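Side-chain contacts in tryptophanyl-tRNA synthetase (Aeropyrum pernix, PDB 3A04), which catalyses the ATP-dependent attachment of L-tryptophan to tRNA(Trp), releasing AMP and diphosphate, as a class I aminoacyl-tRNA synthetase: residues G179-P183 with A184-A188; S189-Q192 with A193-L197; Q218-H221 with L222-T225; G167-T170 with A171-E175; P157-R160 with L161-F165. All coordinates share one frame; numbering follows the deposited sequence.

Contact 1 (G179-P183 with A184-A188); sequences GELTP and AKMMA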
loop_
_atom_site.group_PDB
_atom_site.type_symbol
_atom_site.label_atom_id
_atom_site.label_comp_id
_atom_site.label_asym_id
_atom_site.label_seq_id
_atom_site.Cartn_x
_atom_site.Cartn_y
_atom_site.Cartn_z
ATOM N N GLY A 179 10.894 -14.323 -5.728
ATOM C CA GLY A 179 10.210 -15.632 -5.717
ATOM C C GLY A 179 8.674 -15.582 -5.635
ATOM O O GLY A 179 8.031 -14.678 -6.207
ATOM N N GLU A 180 8.077 -16.529 -4.900
ATOM C CA GLU A 180 6.608 -16.546 -4.649
ATOM C C GLU A 180 6.005 -15.258 -4.139
ATOM O O GLU A 180 6.432 -14.676 -3.147
ATOM C CB GLU A 180 6.214 -17.679 -3.706
ATOM C CG GLU A 180 6.600 -19.076 -4.228
ATOM C CD GLU A 180 5.517 -19.710 -5.119
ATOM O OE1 GLU A 180 4.731 -20.558 -4.601
ATOM O OE2 GLU A 180 5.470 -19.359 -6.329
ATOM N N LEU A 181 4.966 -14.819 -4.807
ATOM C CA LEU A 181 4.472 -13.478 -4.620
ATOM C C LEU A 181 3.273 -13.262 -3.697
ATOM O O LEU A 181 2.117 -12.992 -4.181
ATOM C CB LEU A 181 4.120 -12.951 -5.963
ATOM C CG LEU A 181 5.274 -12.399 -6.754
ATOM C CD1 LEU A 181 4.562 -11.300 -7.503
ATOM C CD2 LEU A 181 6.455 -11.838 -5.875
ATOM N N THR A 182 3.520 -13.319 -2.385
ATOM C CA THR A 182 2.440 -13.220 -1.432
ATOM C C THR A 182 1.961 -11.753 -1.490
ATOM O O THR A 182 2.720 -10.872 -1.936
ATOM C CB THR A 182 2.913 -13.614 0.029
ATOM O OG1 THR A 182 3.931 -12.695 0.498
ATOM C CG2 THR A 182 3.464 -15.092 0.084
ATOM N N PRO A 183 0.717 -11.481 -1.067
ATOM C CA PRO A 183 0.397 -10.051 -0.917
ATOM C C PRO A 183 1.451 -9.273 -0.096
ATOM O O PRO A 183 1.845 -8.127 -0.475
ATOM C CB PRO A 183 -0.986 -10.074 -0.268
ATOM C CG PRO A 183 -1.607 -11.482 -0.834
ATOM C CD PRO A 183 -0.418 -12.369 -0.705
ATOM N N ALA A 184 1.928 -9.866 1.001
ATOM C CA ALA A 184 2.947 -9.154 1.833
ATOM C C ALA A 184 4.264 -8.874 1.096
ATOM O O ALA A 184 4.824 -7.788 1.262
ATOM C CB ALA A 184 3.224 -9.919 3.223
ATOM N N LYS A 185 4.813 -9.855 0.326
ATOM C CA LYS A 185 6.043 -9.619 -0.378
ATOM C C LYS A 185 5.826 -8.646 -1.497
ATOM O O LYS A 185 6.712 -7.880 -1.848
ATOM C CB LYS A 185 6.643 -10.966 -0.930
ATOM C CG LYS A 185 7.214 -11.820 0.306
ATOM C CD LYS A 185 7.543 -13.275 -0.075
ATOM C CE LYS A 185 8.586 -13.322 -1.095
ATOM N NZ LYS A 185 8.635 -14.729 -1.734
ATOM N N MET A 186 4.641 -8.615 -2.052
ATOM C CA MET A 186 4.331 -7.658 -3.081
ATOM C C MET A 186 4.336 -6.279 -2.477
ATOM O O MET A 186 4.950 -5.401 -2.960
ATOM C CB MET A 186 3.015 -7.767 -3.877
ATOM C CG MET A 186 2.749 -9.160 -4.495
ATOM S SD MET A 186 1.498 -9.227 -5.801
ATOM C CE MET A 186 -0.051 -9.616 -4.974
ATOM N N MET A 187 3.634 -6.119 -1.395
ATOM C CA MET A 187 3.636 -4.822 -0.691
ATOM C C MET A 187 5.071 -4.425 -0.303
ATOM O O MET A 187 5.491 -3.243 -0.433
ATOM C CB MET A 187 2.708 -4.905 0.507
ATOM C CG MET A 187 2.672 -3.627 1.352
ATOM S SD MET A 187 1.608 -2.373 0.515
ATOM C CE MET A 187 0.232 -3.340 0.264
ATOM N N ALA A 188 5.834 -5.367 0.244
ATOM C CA ALA A 188 7.198 -4.987 0.669
ATOM C C ALA A 188 8.081 -4.479 -0.455
ATOM O O ALA A 188 8.928 -3.593 -0.262
ATOM C CB ALA A 188 7.869 -6.184 1.357
#
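Thr-182 and Lys-185 face each other across the first turn of helix 183-197, with Thr-182 as N-cap and residues 179-181 forming the loop from helix 171-178. Gly-179, with positive phi, is the first residue to leave that earlier helix. The first bonds of the new one run from Met-186 N to Thr-182 O (3.0 Å) and from Met-187 N to Pro-183 O (2.8 Å).

The cap itself is the bond from Lys-185 N to Thr-182 OG1, 3.0 Å long and fairly straight at 161°. It depends on the threonine rotamer: chi1 of 63° sets OG1 between its own backbone N and carbonyl carbon, turned to the start of the helix. The lysine chain then folds back along the loop. Its CG lies 3.4 Å from Thr-182 OG1, and a bend at chi3 (62°) brings the ammonium to Glu-180 O, with NZ 2.6 Å from that oxygen, in the carbonyl plane and on a lone pair. NZ also bonds to Tyr-178 O. Leu-181 CD1 approaches the Met-186 side chain beside Met-174, a less certain contact because it is that of one of two Met-186 conformers.

With a methionine in place of Lys-185, the carbonyls of Glu-180 and Tyr-178 would probably lose their shared donor and the turn be freer to move. One residue thus serves two helix ends: its amide is capped at the start of one helix, while its ammonium binds Tyr-178 O, on the last residue of helix 171-178, and Glu-180 O in the loop that follows, an arrangement likely to be electrostatically favourable.

Contact 2 (S189-Q192 with A193-L197); sequences SLTQ and AADIL
Ser-189 O accepts from Ala-193 N at 3.1 Å, and the same carbonyl also receives His-221 NE2 from helix 219-231. Next, Leu-190 O takes Ala-194 N in a nearly straight bond (2.9 Å, 168°), while the leucine side chain leaves the helix for Val-169, Met-174 and, in the second subunit, Met-187.

Thr-191 O is bonded by Asp-195 N at 2.7 Å. The aspartate stays close to that carbonyl: chi1 of -73° puts CG beside its own backbone N, and CG lies 3.3 Å from Thr-191 O. Both Asp-195 OD2 and Thr-191 O are acceptors, so the carboxylate finds its donors elsewhere, at Tyr-158 OH and Tyr-149 OH for OD1 and Gln-151 NE2 for OD2. Thr-191 OG1 bonds back to Met-187 O.

Gln-192 O makes a weak bond to Ile-196 N (3.4 Å), with Ile-196 CG1 3.7 Å from the same oxygen. The extended glutamine chain packs on His-221, and its NE2 bonds to Tyr-178 OH. Were Asp-195 an alanine, the hydroxyls of Tyr-149 and Tyr-158 and the Gln-151 amide would probably lose the buried carboxylate they share.

The repeating bonds from residue i+4 back to residue i are those of a regular alpha-helix, here a buried one of the class I catalytic region, which Asp-195 ties through Tyr-149 to strand 147-150.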
loop_
_atom_site.group_PDB
_atom_site.type_symbol
_atom_site.label_atom_id
_atom_site.label_comp_id
_atom_site.label_asym_id
_atom_site.label_seq_id
_atom_site.Cartn_x
_atom_site.Cartn_y
_atom_site.Cartn_z
ATOM N N SER A 189 7.953 -5.101 -1.630
ATOM C CA SER A 189 8.746 -4.689 -2.753
ATOM C C SER A 189 8.414 -3.236 -3.197
ATOM O O SER A 189 9.299 -2.417 -3.416
ATOM C CB SER A 189 8.524 -5.690 -3.875
ATOM O OG SER A 189 9.231 -5.202 -4.979
ATOM N N LEU A 190 7.141 -2.917 -3.321
ATOM C CA LEU A 190 6.753 -1.517 -3.644
ATOM C C LEU A 190 7.189 -0.549 -2.542
ATOM O O LEU A 190 7.551 0.587 -2.821
ATOM C CB LEU A 190 5.235 -1.359 -3.837
ATOM C CG LEU A 190 4.539 -2.275 -4.873
ATOM C CD1 LEU A 190 3.010 -2.159 -4.819
ATOM C CD2 LEU A 190 4.985 -1.947 -6.263
ATOM N N THR A 191 7.092 -0.978 -1.292
ATOM C CA THR A 191 7.372 -0.049 -0.154
ATOM C C THR A 191 8.884 0.212 -0.155
ATOM O O THR A 191 9.359 1.297 0.111
ATOM C CB THR A 191 6.886 -0.725 1.199
ATOM O OG1 THR A 191 5.461 -0.915 1.132
ATOM C CG2 THR A 191 7.143 0.142 2.401
ATOM N N GLN A 192 9.677 -0.831 -0.445
ATOM C CA GLN A 192 11.095 -0.604 -0.482
ATOM C C GLN A 192 11.452 0.338 -1.586
ATOM O O GLN A 192 12.414 1.085 -1.449
ATOM C CB GLN A 192 11.781 -1.995 -0.633
ATOM C CG GLN A 192 13.048 -2.142 -0.002
ATOM C CD GLN A 192 13.820 -3.405 -0.513
ATOM O OE1 GLN A 192 15.084 -3.414 -0.566
ATOM N NE2 GLN A 192 13.058 -4.445 -0.909
ATOM N N ALA A 193 10.764 0.278 -2.744
ATOM C CA ALA A 193 11.084 1.249 -3.811
ATOM C C ALA A 193 10.700 2.656 -3.295
ATOM O O ALA A 193 11.365 3.628 -3.623
ATOM C CB ALA A 193 10.236 0.937 -5.074
ATOM N N ALA A 194 9.514 2.774 -2.654
ATOM C CA ALA A 194 9.151 4.084 -2.060
ATOM C C ALA A 194 10.150 4.582 -1.043
ATOM O O ALA A 194 10.425 5.820 -0.947
ATOM C CB ALA A 194 7.723 3.998 -1.444
ATOM N N ASP A 195 10.664 3.686 -0.201
ATOM C CA ASP A 195 11.740 4.129 0.745
ATOM C C ASP A 195 12.858 4.882 -0.033
ATOM O O ASP A 195 13.294 5.960 0.364
ATOM C CB ASP A 195 12.363 2.904 1.480
ATOM C CG ASP A 195 11.422 2.331 2.537
ATOM O OD1 ASP A 195 10.572 3.113 3.074
ATOM O OD2 ASP A 195 11.462 1.106 2.794
ATOM N N ILE A 196 13.339 4.302 -1.134
ATOM C CA ILE A 196 14.399 4.970 -1.924
ATOM C C ILE A 196 13.950 6.273 -2.602
ATOM O O ILE A 196 14.629 7.321 -2.527
ATOM C CB ILE A 196 14.950 3.970 -2.983
ATOM C CG1 ILE A 196 15.563 2.773 -2.222
ATOM C CG2 ILE A 196 15.915 4.691 -3.964
ATOM C CD1 ILE A 196 15.778 1.446 -3.102
ATOM N N LEU A 197 12.805 6.226 -3.272
ATOM C CA LEU A 197 12.416 7.328 -4.158
ATOM C C LEU A 197 11.712 8.447 -3.420
ATOM O O LEU A 197 11.708 9.517 -3.936
ATOM C CB LEU A 197 11.460 6.753 -5.226
ATOM C CG LEU A 197 12.206 5.797 -6.180
ATOM C CD1 LEU A 197 11.215 5.071 -7.050
ATOM C CD2 LEU A 197 13.313 6.463 -7.062
#

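Contact 3 (Q218-H221 with L222-T225); sequences QDPH and LRLT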
loop_
_atom_site.group_PDB
_atom_site.type_symbol
_atom_site.label_atom_id
_atom_site.label_comp_id
_atom_site.label_asym_id
_atom_site.label_seq_id
_atom_site.Cartn_x
_atom_site.Cartn_y
_atom_site.Cartn_z
ATOM N N GLN A 218 21.646 -7.377 -3.916
ATOM C CA GLN A 218 20.465 -6.556 -3.767
ATOM C C GLN A 218 20.207 -5.729 -5.025
ATOM O O GLN A 218 19.328 -4.899 -5.038
ATOM C CB GLN A 218 20.682 -5.582 -2.604
ATOM C CG GLN A 218 20.876 -6.285 -1.256
ATOM C CD GLN A 218 21.232 -5.289 -0.168
ATOM O OE1 GLN A 218 22.378 -4.879 -0.047
ATOM N NE2 GLN A 218 20.247 -4.942 0.670
ATOM N N ASP A 219 20.982 -5.935 -6.099
ATOM C CA ASP A 219 20.778 -5.083 -7.260
ATOM C C ASP A 219 19.465 -5.300 -8.010
ATOM O O ASP A 219 18.924 -4.335 -8.559
ATOM C CB ASP A 219 21.990 -5.122 -8.224
ATOM C CG ASP A 219 22.014 -3.931 -9.138
ATOM O OD1 ASP A 219 22.111 -2.748 -8.643
ATOM O OD2 ASP A 219 21.890 -4.178 -10.346
ATOM N N PRO A 220 18.949 -6.552 -8.075
ATOM C CA PRO A 220 17.671 -6.730 -8.823
ATOM C C PRO A 220 16.546 -5.821 -8.326
ATOM O O PRO A 220 15.816 -5.225 -9.178
ATOM C CB PRO A 220 17.308 -8.173 -8.608
ATOM C CG PRO A 220 18.738 -8.871 -8.489
ATOM C CD PRO A 220 19.503 -7.846 -7.632
ATOM N N HIS A 221 16.420 -5.685 -7.004
ATOM C CA HIS A 221 15.381 -4.745 -6.497
ATOM C C HIS A 221 15.684 -3.283 -6.829
ATOM O O HIS A 221 14.780 -2.449 -7.133
ATOM C CB HIS A 221 15.091 -4.889 -4.967
ATOM C CG HIS A 221 14.000 -3.965 -4.534
ATOM N ND1 HIS A 221 14.235 -2.674 -4.111
ATOM C CD2 HIS A 221 12.656 -4.100 -4.610
ATOM C CE1 HIS A 221 13.075 -2.062 -3.913
ATOM N NE2 HIS A 221 12.105 -2.916 -4.197
ATOM N N LEU A 222 16.950 -2.914 -6.734
ATOM C CA LEU A 222 17.352 -1.563 -7.120
ATOM C C LEU A 222 17.063 -1.234 -8.616
ATOM O O LEU A 222 16.743 -0.131 -8.971
ATOM C CB LEU A 222 18.835 -1.461 -6.902
ATOM C CG LEU A 222 19.451 -0.103 -6.779
ATOM C CD1 LEU A 222 18.620 0.752 -5.809
ATOM C CD2 LEU A 222 20.851 -0.344 -6.150
ATOM N N ARG A 223 17.160 -2.233 -9.487
ATOM C CA ARG A 223 16.918 -2.004 -10.884
ATOM C C ARG A 223 15.414 -1.852 -11.080
ATOM O O ARG A 223 14.965 -1.078 -11.933
ATOM C CB ARG A 223 17.506 -3.218 -11.687
ATOM C CG ARG A 223 19.046 -3.157 -11.760
ATOM C CD ARG A 223 19.605 -4.099 -12.896
ATOM N NE ARG A 223 18.958 -5.416 -12.913
ATOM C CZ ARG A 223 19.439 -6.498 -12.292
ATOM N NH1 ARG A 223 20.541 -6.408 -11.583
ATOM N NH2 ARG A 223 18.832 -7.671 -12.366
ATOM N N LEU A 224 14.623 -2.622 -10.339
ATOM C CA LEU A 224 13.172 -2.463 -10.457
ATOM C C LEU A 224 12.790 -1.025 -9.963
ATOM O O LEU A 224 11.965 -0.361 -10.573
ATOM C CB LEU A 224 12.395 -3.520 -9.667
ATOM C CG LEU A 224 10.872 -3.317 -9.544
ATOM C CD1 LEU A 224 10.198 -3.436 -10.957
ATOM C CD2 LEU A 224 10.203 -4.318 -8.534
ATOM N N THR A 225 13.416 -0.562 -8.894
ATOM C CA THR A 225 13.237 0.846 -8.381
ATOM C C THR A 225 13.591 1.880 -9.447
ATOM O O THR A 225 12.858 2.859 -9.630
ATOM C CB THR A 225 14.067 1.065 -7.061
ATOM O OG1 THR A 225 13.597 0.105 -6.097
ATOM C CG2 THR A 225 13.872 2.472 -6.442
#
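Asp-219 and Arg-223 pair across the first turn of helix 219-231, the helix of a beta-alpha-beta unit whose parallel strands are 210-215 and 242-246.

The ionic interaction is a salt bridge in which Asp-219 OD2 receives Arg-223 NH1 at 2.9 Å. The nitrogen comes to the anti side of the oxygen, 23° out of the carboxylate plane, and the two flat groups are turned 52° from one another, so a single bond joins them. The arginine reaches this position through a bend at chi3 (-44°), which swings the guanidinium back over the start of the helix. Asp-219 OD1 has partners of its own, a salt bridge to Arg-56 and a hydrogen bond to Tyr-245 OH, and the carboxylate therefore draws strands 52-56 and 242-246 to the helix. Its negative charge by the first turn probably suits the helix end as well.

Among the van der Waals contacts, the guanidinium lies over Pro-220, whose CA is 3.7 Å above one face and offset toward the rim. Leu-222 CD2 passes 3.7 Å from Asp-219 OD1. The Leu-222 side chain also packs on Ser-243 and Tyr-245.

Helical backbone bonds run from Arg-223 N to Asp-219 O (2.9 Å) and from Leu-224 N to Pro-220 O (3.1 Å). The imidazole of His-221 is turned to helix 183-197 and its partner there, Ser-189. The carbonyl of His-221 takes two donors from one residue: Thr-225 N at 2.9 Å and Thr-225 OG1 at 3.0 Å reach His-221 O from opposite faces of the carbonyl plane.

Contact 4 (G167-T170 with A171-E175); sequences GKVT and AAEME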
loop_
_atom_site.group_PDB
_atom_site.type_symbol
_atom_site.label_atom_id
_atom_site.label_comp_id
_atom_site.label_asym_id
_atom_site.label_seq_id
_atom_site.Cartn_x
_atom_site.Cartn_y
_atom_site.Cartn_z
ATOM N N GLY A 167 0.665 0.131 -10.128
ATOM C CA GLY A 167 0.183 0.079 -11.526
ATOM C C GLY A 167 1.311 -0.062 -12.560
ATOM O O GLY A 167 1.041 -0.283 -13.746
ATOM N N LYS A 168 2.559 -0.010 -12.109
ATOM C CA LYS A 168 3.683 0.080 -13.051
ATOM C C LYS A 168 4.662 -1.069 -12.976
ATOM O O LYS A 168 5.784 -0.966 -13.417
ATOM C CB LYS A 168 4.406 1.407 -12.873
ATOM C CG LYS A 168 3.500 2.646 -13.055
ATOM C CD LYS A 168 3.064 2.730 -14.533
ATOM C CE LYS A 168 2.471 4.097 -14.797
ATOM N NZ LYS A 168 1.969 4.119 -16.221
ATOM N N VAL A 169 4.238 -2.174 -12.413
ATOM C CA VAL A 169 5.070 -3.334 -12.376
ATOM C C VAL A 169 4.159 -4.551 -12.549
ATOM O O VAL A 169 3.009 -4.521 -12.111
ATOM C CB VAL A 169 5.890 -3.334 -11.044
ATOM C CG1 VAL A 169 4.974 -3.334 -9.826
ATOM C CG2 VAL A 169 6.890 -4.503 -11.026
ATOM N N THR A 170 4.655 -5.609 -13.206
ATOM C CA THR A 170 3.874 -6.855 -13.351
ATOM C C THR A 170 4.196 -7.871 -12.244
ATOM O O THR A 170 5.230 -7.794 -11.591
ATOM C CB THR A 170 4.152 -7.526 -14.757
ATOM O OG1 THR A 170 5.520 -7.918 -14.796
ATOM C CG2 THR A 170 3.916 -6.526 -15.858
ATOM N N ALA A 171 3.298 -8.839 -12.057
ATOM C CA ALA A 171 3.544 -9.968 -11.153
ATOM C C ALA A 171 4.840 -10.702 -11.574
ATOM O O ALA A 171 5.667 -11.040 -10.731
ATOM C CB ALA A 171 2.279 -10.977 -11.158
ATOM N N ALA A 172 5.052 -10.871 -12.887
ATOM C CA ALA A 172 6.282 -11.598 -13.398
ATOM C C ALA A 172 7.585 -10.841 -13.032
ATOM O O ALA A 172 8.578 -11.434 -12.594
ATOM C CB ALA A 172 6.210 -11.814 -14.924
ATOM N N GLU A 173 7.582 -9.522 -13.207
ATOM C CA GLU A 173 8.732 -8.736 -12.765
ATOM C C GLU A 173 9.044 -8.935 -11.288
ATOM O O GLU A 173 10.182 -9.143 -10.906
ATOM C CB GLU A 173 8.480 -7.265 -13.045
ATOM C CG GLU A 173 8.434 -6.982 -14.547
ATOM C CD GLU A 173 8.247 -5.510 -14.840
ATOM O OE1 GLU A 173 7.248 -4.920 -14.400
ATOM O OE2 GLU A 173 9.105 -4.949 -15.531
ATOM N N MET A 174 8.026 -8.867 -10.451
ATOM C CA MET A 174 8.267 -9.032 -9.041
ATOM C C MET A 174 8.698 -10.449 -8.712
ATOM O O MET A 174 9.666 -10.642 -7.988
ATOM C CB MET A 174 7.008 -8.669 -8.279
ATOM C CG MET A 174 6.711 -7.211 -8.264
ATOM S SD MET A 174 5.340 -7.110 -7.076
ATOM C CE MET A 174 5.037 -5.427 -7.159
ATOM N N GLU A 175 8.001 -11.431 -9.275
ATOM C CA GLU A 175 8.384 -12.834 -9.152
ATOM C C GLU A 175 9.874 -13.075 -9.437
ATOM O O GLU A 175 10.557 -13.772 -8.651
ATOM C CB GLU A 175 7.472 -13.734 -10.012
ATOM C CG GLU A 175 6.131 -14.033 -9.324
ATOM C CD GLU A 175 4.913 -14.448 -10.233
ATOM O OE1 GLU A 175 5.097 -14.817 -11.429
ATOM O OE2 GLU A 175 3.742 -14.410 -9.709
#
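A capping box formed by Thr-170 and Glu-173 opens helix 171-178. Thr-170 is the N-cap: its OG1 accepts from Glu-173 N at 3.1 Å, and in return Glu-173 OE1 accepts from Thr-170 N at 2.9 Å. Both bonds are close to straight, at 166° and 164°. The carboxylate oxygen uses its anti lone pair, the one turned away from OE2. Chi1 of 65° holds Thr-170 OG1 between the backbone N and the carbonyl carbon, facing the first turn, and the glutamate chain, extended beyond CG, crosses the threonine side chain at about a right angle, with its CG 3.1 Å from OG1. The first helical bond follows from Met-174 N to Thr-170 O (3.2 Å).

Val-169 sends its two methyls to different partners. CG2 lies 3.4 Å from Glu-173 OE1. The nonpolar contact is made by Val-169 CG1, which meets the terminal CE of the extended Met-174 at 3.4 Å, tighter than usual van der Waals contact. Val-169 and Met-174 also pack on Pro-183 of the second subunit, placing the helix start at the dimer interface.

OE2, the other oxygen of Glu-173, forms a salt bridge with Arg-231 NH2, and the NH1 of that arginine binds Lys-168 O. The box is thus backed by a charge from the end of helix 219-231. Amides of a first helical turn have no i-4 carbonyl within the helix; the box gives Thr-170 N and Glu-173 N side-chain acceptors, and a carboxylate at this positively polarised helix end, paired with an arginine, is likely to stay ionised.

Contact 5 (P157-R160 with L161-F165); sequences PYFR and LIQLF
Leu-161 N, Gln-163 N and Leu-164 N bond back to Pro-157 O (3.2 Å), Phe-159 O (3.0 Å) and Arg-160 O (2.9 Å), the helical pattern of helix 156-165, with Leu-161 N also making a weak bond to Tyr-158 O.

Ile-162 touches both aromatic side chains of the preceding turn. Its CD1 comes obliquely to the Tyr-158 ring, 4.0 Å from CE2. Phe-159 is modelled in two conformers, so its contacts with Ile-162 and Gln-163 hold for one of them and are less certain. In that conformer the ring crosses Ile-162 at about a right angle with one face toward its CB, and Phe-159 CE2 lies 3.6 Å from Gln-163 CG, the ring plane 42° from that of the amide.

Arg-160 and Leu-164 run side by side, pointing the same way, with Arg-160 CG 4.1 Å from Leu-164 CD1. With CG anti to the backbone N (chi1 -171°) and a bend at chi3, the arginine carries its charged end off the helix: Arg-160 NE bonds to Thr-152 O of the second subunit, and its guanidinium makes a cation-pi contact with Phe-372 of that subunit. Gln-163 NE2 likewise reaches Gln-151 O of the second subunit.

Helix 156-165 is therefore two-sided. Tyr-158, Ile-162 and Phe-165 lie against helix 183-197 of their own chain, around Thr-191, Ala-194 and Leu-197, whereas Phe-159, Arg-160, Gln-163 and Leu-164 face the other subunit.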
loop_
_atom_site.group_PDB
_atom_site.type_symbol
_atom_site.label_atom_id
_atom_site.label_comp_id
_atom_site.label_asym_id
_atom_site.label_seq_id
_atom_site.Cartn_x
_atom_site.Cartn_y
_atom_site.Cartn_z
ATOM N N PRO A 157 2.308 11.440 1.126
ATOM C CA PRO A 157 2.977 11.422 -0.189
ATOM C C PRO A 157 3.817 10.130 -0.435
ATOM O O PRO A 157 3.917 9.608 -1.592
ATOM C CB PRO A 157 3.877 12.699 -0.172
ATOM C CG PRO A 157 3.529 13.453 1.067
ATOM C CD PRO A 157 2.699 12.581 1.985
ATOM N N TYR A 158 4.394 9.593 0.642
ATOM C CA TYR A 158 5.235 8.371 0.560
ATOM C C TYR A 158 4.311 7.243 0.232
ATOM O O TYR A 158 4.548 6.429 -0.588
ATOM C CB TYR A 158 5.791 8.101 1.980
ATOM C CG TYR A 158 6.354 6.738 2.272
ATOM C CD1 TYR A 158 7.673 6.438 1.930
ATOM C CD2 TYR A 158 5.660 5.832 3.039
ATOM C CE1 TYR A 158 8.233 5.204 2.270
ATOM C CE2 TYR A 158 6.194 4.625 3.382
ATOM C CZ TYR A 158 7.482 4.338 3.068
ATOM O OH TYR A 158 7.971 3.114 3.459
ATOM N N PHE A 159 3.194 7.168 0.898
ATOM C CA PHE A 159 2.323 6.058 0.623
ATOM C C PHE A 159 1.651 6.197 -0.759
ATOM O O PHE A 159 1.392 5.228 -1.394
ATOM C CB PHE A 159 1.149 5.666 1.659
ATOM C CG PHE A 159 0.644 4.235 1.470
ATOM C CD1 PHE A 159 1.378 3.147 1.876
ATOM C CD2 PHE A 159 -0.584 3.974 0.887
ATOM C CE1 PHE A 159 0.906 1.886 1.675
ATOM C CE2 PHE A 159 -1.020 2.679 0.722
ATOM C CZ PHE A 159 -0.263 1.681 1.104
ATOM N N ARG A 160 1.377 7.405 -1.190
ATOM C CA ARG A 160 0.822 7.557 -2.547
ATOM C C ARG A 160 1.772 6.973 -3.601
ATOM O O ARG A 160 1.338 6.399 -4.607
ATOM C CB ARG A 160 0.591 9.034 -2.840
ATOM C CG ARG A 160 -0.204 9.233 -4.158
ATOM C CD ARG A 160 -0.521 10.739 -4.385
ATOM N NE ARG A 160 -1.168 11.382 -3.276
ATOM C CZ ARG A 160 -0.879 12.604 -2.844
ATOM N NH1 ARG A 160 0.069 13.313 -3.430
ATOM N NH2 ARG A 160 -1.559 13.113 -1.838
ATOM N N LEU A 161 3.100 7.058 -3.395
ATOM C CA LEU A 161 3.926 6.448 -4.401
ATOM C C LEU A 161 3.703 4.961 -4.477
ATOM O O LEU A 161 3.830 4.382 -5.558
ATOM C CB LEU A 161 5.472 6.677 -4.083
ATOM C CG LEU A 161 5.959 8.141 -4.213
ATOM C CD1 LEU A 161 7.399 8.221 -3.637
ATOM C CD2 LEU A 161 5.930 8.500 -5.715
ATOM N N ILE A 162 3.559 4.340 -3.294
ATOM C CA ILE A 162 3.381 2.919 -3.237
ATOM C C ILE A 162 2.105 2.574 -3.996
ATOM O O ILE A 162 2.087 1.609 -4.800
ATOM C CB ILE A 162 3.273 2.412 -1.760
ATOM C CG1 ILE A 162 4.605 2.704 -0.985
ATOM C CG2 ILE A 162 2.957 0.890 -1.740
ATOM C CD1 ILE A 162 4.454 2.471 0.564
ATOM N N GLN A 163 1.052 3.350 -3.764
ATOM C CA GLN A 163 -0.212 3.093 -4.502
ATOM C C GLN A 163 -0.078 3.254 -6.035
ATOM O O GLN A 163 -0.555 2.424 -6.805
ATOM C CB GLN A 163 -1.284 4.031 -4.038
ATOM C CG GLN A 163 -1.696 3.867 -2.581
ATOM C CD GLN A 163 -2.651 4.992 -2.128
ATOM O OE1 GLN A 163 -2.248 6.170 -1.997
ATOM N NE2 GLN A 163 -3.916 4.627 -1.866
ATOM N N LEU A 164 0.653 4.254 -6.459
ATOM C CA LEU A 164 0.807 4.499 -7.890
ATOM C C LEU A 164 1.819 3.529 -8.483
ATOM O O LEU A 164 1.623 3.124 -9.614
ATOM C CB LEU A 164 1.231 5.935 -8.151
ATOM C CG LEU A 164 0.189 6.972 -7.621
ATOM C CD1 LEU A 164 0.683 8.386 -8.033
ATOM C CD2 LEU A 164 -1.218 6.771 -8.129
ATOM N N PHE A 165 2.862 3.114 -7.718
ATOM C CA PHE A 165 3.818 2.144 -8.240
ATOM C C PHE A 165 3.145 0.832 -8.565
ATOM O O PHE A 165 3.629 0.114 -9.471
ATOM C CB PHE A 165 4.963 1.796 -7.259
ATOM C CG PHE A 165 5.907 2.935 -6.973
ATOM C CD1 PHE A 165 5.974 4.060 -7.793
ATOM C CD2 PHE A 165 6.815 2.833 -5.895
ATOM C CE1 PHE A 165 6.879 5.121 -7.530
ATOM C CE2 PHE A 165 7.734 3.891 -5.625
ATOM C CZ PHE A 165 7.766 5.034 -6.447
#

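Along the chain the order is contact 5, contact 4, contact 1, contact 2 and contact 3, all in the class I synthetase catalytic region. Contacts 1 and 2 share helix 183-197, their centres 13 Å apart. The centre of contact 2 lies 9 Å from that of contact 5 and 10 Å from that of contact 3, and it touches both of these as well as contact 4. Leu-181 and Met-186 of contact 1 pack on contact 4. Contacts 1, 4 and 5, and Leu-190 of contact 2, lie against the second subunit; contact 3 does not. The helical cluster probably links the sheet, reached through contacts 2 and 3, to the dimer interface.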